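Local coordinates for probable 2-hydroxyhepta-2,4-diene-1,7-dioate isomerase (Thermus thermophilus, PDB 2DFU), which probably acts as a metal-dependent enzyme of the fumarylacetoacetate hydrolase family, isomerising 2-hydroxyhepta-2,4-diene-1,7-dioate or hydrolysing acetylpyruvate, at residues 50-55 / 79-84. Numbering follows the deposited sequence.
Sequences IVCVGR and FLKGPN
Cys52 sits on the ring of Phe79. Its CB lies 3.4 Å from the centroid of the Phe79 ring, 19° off the normal, a CH-pi contact displaced toward CZ and CE2. SG makes an oblique sulfur-aromatic contact at that rim and, roughly at right angles to it, meets the aliphatic chain of Lys81, Cys52 SG to Lys81 CD being 3.4 Å. Phe79 gets under Cys52 because CG stands between its own backbone N and carbonyl carbon (chi1 62°), which swings the ring back across the neighbouring strand until CE1 reaches the carbonyl oxygen of Val53. Were Phe79 replaced by an alanine, Cys52 CB would probably lose its aromatic floor, with a gap beneath it, and SG its aromatic neighbour. Farther along the same face, Ile50 crosses Lys81 at a slant, CB to CB 4.0 Å, and its CD1 runs toward Gly82 O. The opposite face carries Val51 and Leu80 side by side, with Val51 CG2 4.0 Å from Leu80 CD2. This is a buried antiparallel strand pair of the C-terminal fumarylacetoacetate hydrolase region, its register fixed by the backbone: Cys52 N to Phe79 O is short at 2.7 Å and nearly straight along the C=O, Phe79 N returns to Cys52 O, and Lys81 N binds Ile50 O. Beyond the sulfur, the bent Lys81 chain carries NZ to a salt bridge with Asp145 and a hydrogen bond to Lys162 O. Strand 50-53 also pairs, parallel, with strand 224-226, while helix 206-214 packs on Val51 and Val53; Trp158 meets Phe79 edge-to-face, and Val159 of the second subunit packs on Leu80.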
loop_
_atom_site.group_PDB
_atom_site.type_symbol
_atom_site.label_atom_id
_atom_site.label_comp_id
_atom_site.label_asym_id
_atom_site.label_seq_id
_atom_site.Cartn_x
_atom_site.Cartn_y
_atom_site.Cartn_z
ATOM N N ILE A 50 -3.577 1.276 2.992
ATOM C CA ILE A 50 -4.753 2.094 3.278
ATOM C C ILE A 50 -5.808 1.844 2.210
ATOM O O ILE A 50 -5.605 2.168 1.038
ATOM C CB ILE A 50 -4.362 3.583 3.306
ATOM C CG1 ILE A 50 -3.342 3.808 4.429
ATOM C CG2 ILE A 50 -5.594 4.462 3.511
ATOM C CD1 ILE A 50 -2.406 4.964 4.186
ATOM N N VAL A 51 -6.929 1.249 2.616
ATOM C CA VAL A 51 -8.016 0.930 1.694
ATOM C C VAL A 51 -9.112 1.986 1.796
ATOM O O VAL A 51 -9.579 2.303 2.891
ATOM C CB VAL A 51 -8.601 -0.466 2.007
ATOM C CG1 VAL A 51 -9.585 -0.870 0.935
ATOM C CG2 VAL A 51 -7.476 -1.490 2.103
ATOM N N CYS A 52 -9.531 2.532 0.659
ATOM C CA CYS A 52 -10.543 3.580 0.685
ATOM C C CYS A 52 -11.797 3.272 -0.115
ATOM O O CYS A 52 -11.742 2.630 -1.158
ATOM C CB CYS A 52 -9.934 4.882 0.178
ATOM S SG CYS A 52 -8.233 5.125 0.726
ATOM N N VAL A 53 -12.926 3.760 0.385
ATOM C CA VAL A 53 -14.212 3.560 -0.267
ATOM C C VAL A 53 -14.549 4.748 -1.149
ATOM O O VAL A 53 -14.163 5.882 -0.857
ATOM C CB VAL A 53 -15.344 3.380 0.772
ATOM C CG1 VAL A 53 -16.698 3.319 0.077
ATOM C CG2 VAL A 53 -15.116 2.100 1.566
ATOM N N GLY A 54 -15.253 4.483 -2.243
ATOM C CA GLY A 54 -15.646 5.558 -3.131
ATOM C C GLY A 54 -16.941 6.171 -2.623
ATOM O O GLY A 54 -17.062 6.512 -1.448
ATOM N N ARG A 55 -17.915 6.306 -3.511
ATOM C CA ARG A 55 -19.211 6.868 -3.151
ATOM C C ARG A 55 -19.794 6.063 -1.996
ATOM O O ARG A 55 -19.840 4.836 -2.057
ATOM C CB ARG A 55 -20.139 6.797 -4.363
ATOM C CG ARG A 55 -21.514 7.392 -4.168
ATOM C CD ARG A 55 -22.315 7.235 -5.449
ATOM N NE ARG A 55 -23.678 7.741 -5.328
ATOM C CZ ARG A 55 -24.610 7.584 -6.264
ATOM N NH1 ARG A 55 -24.319 6.936 -7.387
ATOM N NH2 ARG A 55 -25.830 8.075 -6.081
ATOM N N PHE A 79 -10.258 1.800 -3.524
ATOM C CA PHE A 79 -8.998 2.263 -4.085
ATOM C C PHE A 79 -7.970 2.316 -2.964
ATOM O O PHE A 79 -8.326 2.395 -1.784
ATOM C CB PHE A 79 -9.130 3.625 -4.793
ATOM C CG PHE A 79 -9.546 4.758 -3.903
ATOM C CD1 PHE A 79 -10.892 5.041 -3.695
ATOM C CD2 PHE A 79 -8.591 5.581 -3.316
ATOM C CE1 PHE A 79 -11.281 6.134 -2.916
ATOM C CE2 PHE A 79 -8.968 6.675 -2.536
ATOM C CZ PHE A 79 -10.312 6.954 -2.336
ATOM N N LEU A 80 -6.695 2.250 -3.332
ATOM C CA LEU A 80 -5.614 2.252 -2.349
ATOM C C LEU A 80 -4.818 3.544 -2.281
ATOM O O LEU A 80 -4.780 4.330 -3.225
ATOM C CB LEU A 80 -4.635 1.113 -2.650
ATOM C CG LEU A 80 -5.194 -0.306 -2.735
ATOM C CD1 LEU A 80 -4.152 -1.217 -3.380
ATOM C CD2 LEU A 80 -5.572 -0.814 -1.340
ATOM N N LYS A 81 -4.180 3.743 -1.136
ATOM C CA LYS A 81 -3.307 4.880 -0.902
ATOM C C LYS A 81 -2.085 4.257 -0.240
ATOM O O LYS A 81 -2.212 3.327 0.558
ATOM C CB LYS A 81 -3.956 5.905 0.037
ATOM C CG LYS A 81 -5.000 6.792 -0.631
ATOM C CD LYS A 81 -5.840 7.546 0.398
ATOM C CE LYS A 81 -5.469 9.015 0.525
ATOM N NZ LYS A 81 -6.044 9.874 -0.547
ATOM N N GLY A 82 -0.899 4.727 -0.596
ATOM C CA GLY A 82 0.292 4.185 0.024
ATOM C C GLY A 82 0.549 4.938 1.313
ATOM O O GLY A 82 0.007 6.023 1.496
ATOM N N PRO A 83 1.347 4.384 2.238
ATOM C CA PRO A 83 1.648 5.058 3.506
ATOM C C PRO A 83 2.296 6.432 3.297
ATOM O O PRO A 83 2.250 7.283 4.181
ATOM C CB PRO A 83 2.587 4.076 4.198
ATOM C CG PRO A 83 2.068 2.744 3.719
ATOM C CD PRO A 83 1.860 3.001 2.246
ATOM N N ASN A 84 2.896 6.647 2.127
ATOM C CA ASN A 84 3.536 7.928 1.829
ATOM C C ASN A 84 2.523 9.081 1.842
ATOM O O ASN A 84 2.901 10.243 1.995
ATOM C CB ASN A 84 4.206 7.878 0.459
ATOM C CG ASN A 84 3.207 7.655 -0.670
ATOM O OD1 ASN A 84 2.622 6.577 -0.790
ATOM N ND2 ASN A 84 2.998 8.679 -1.490
#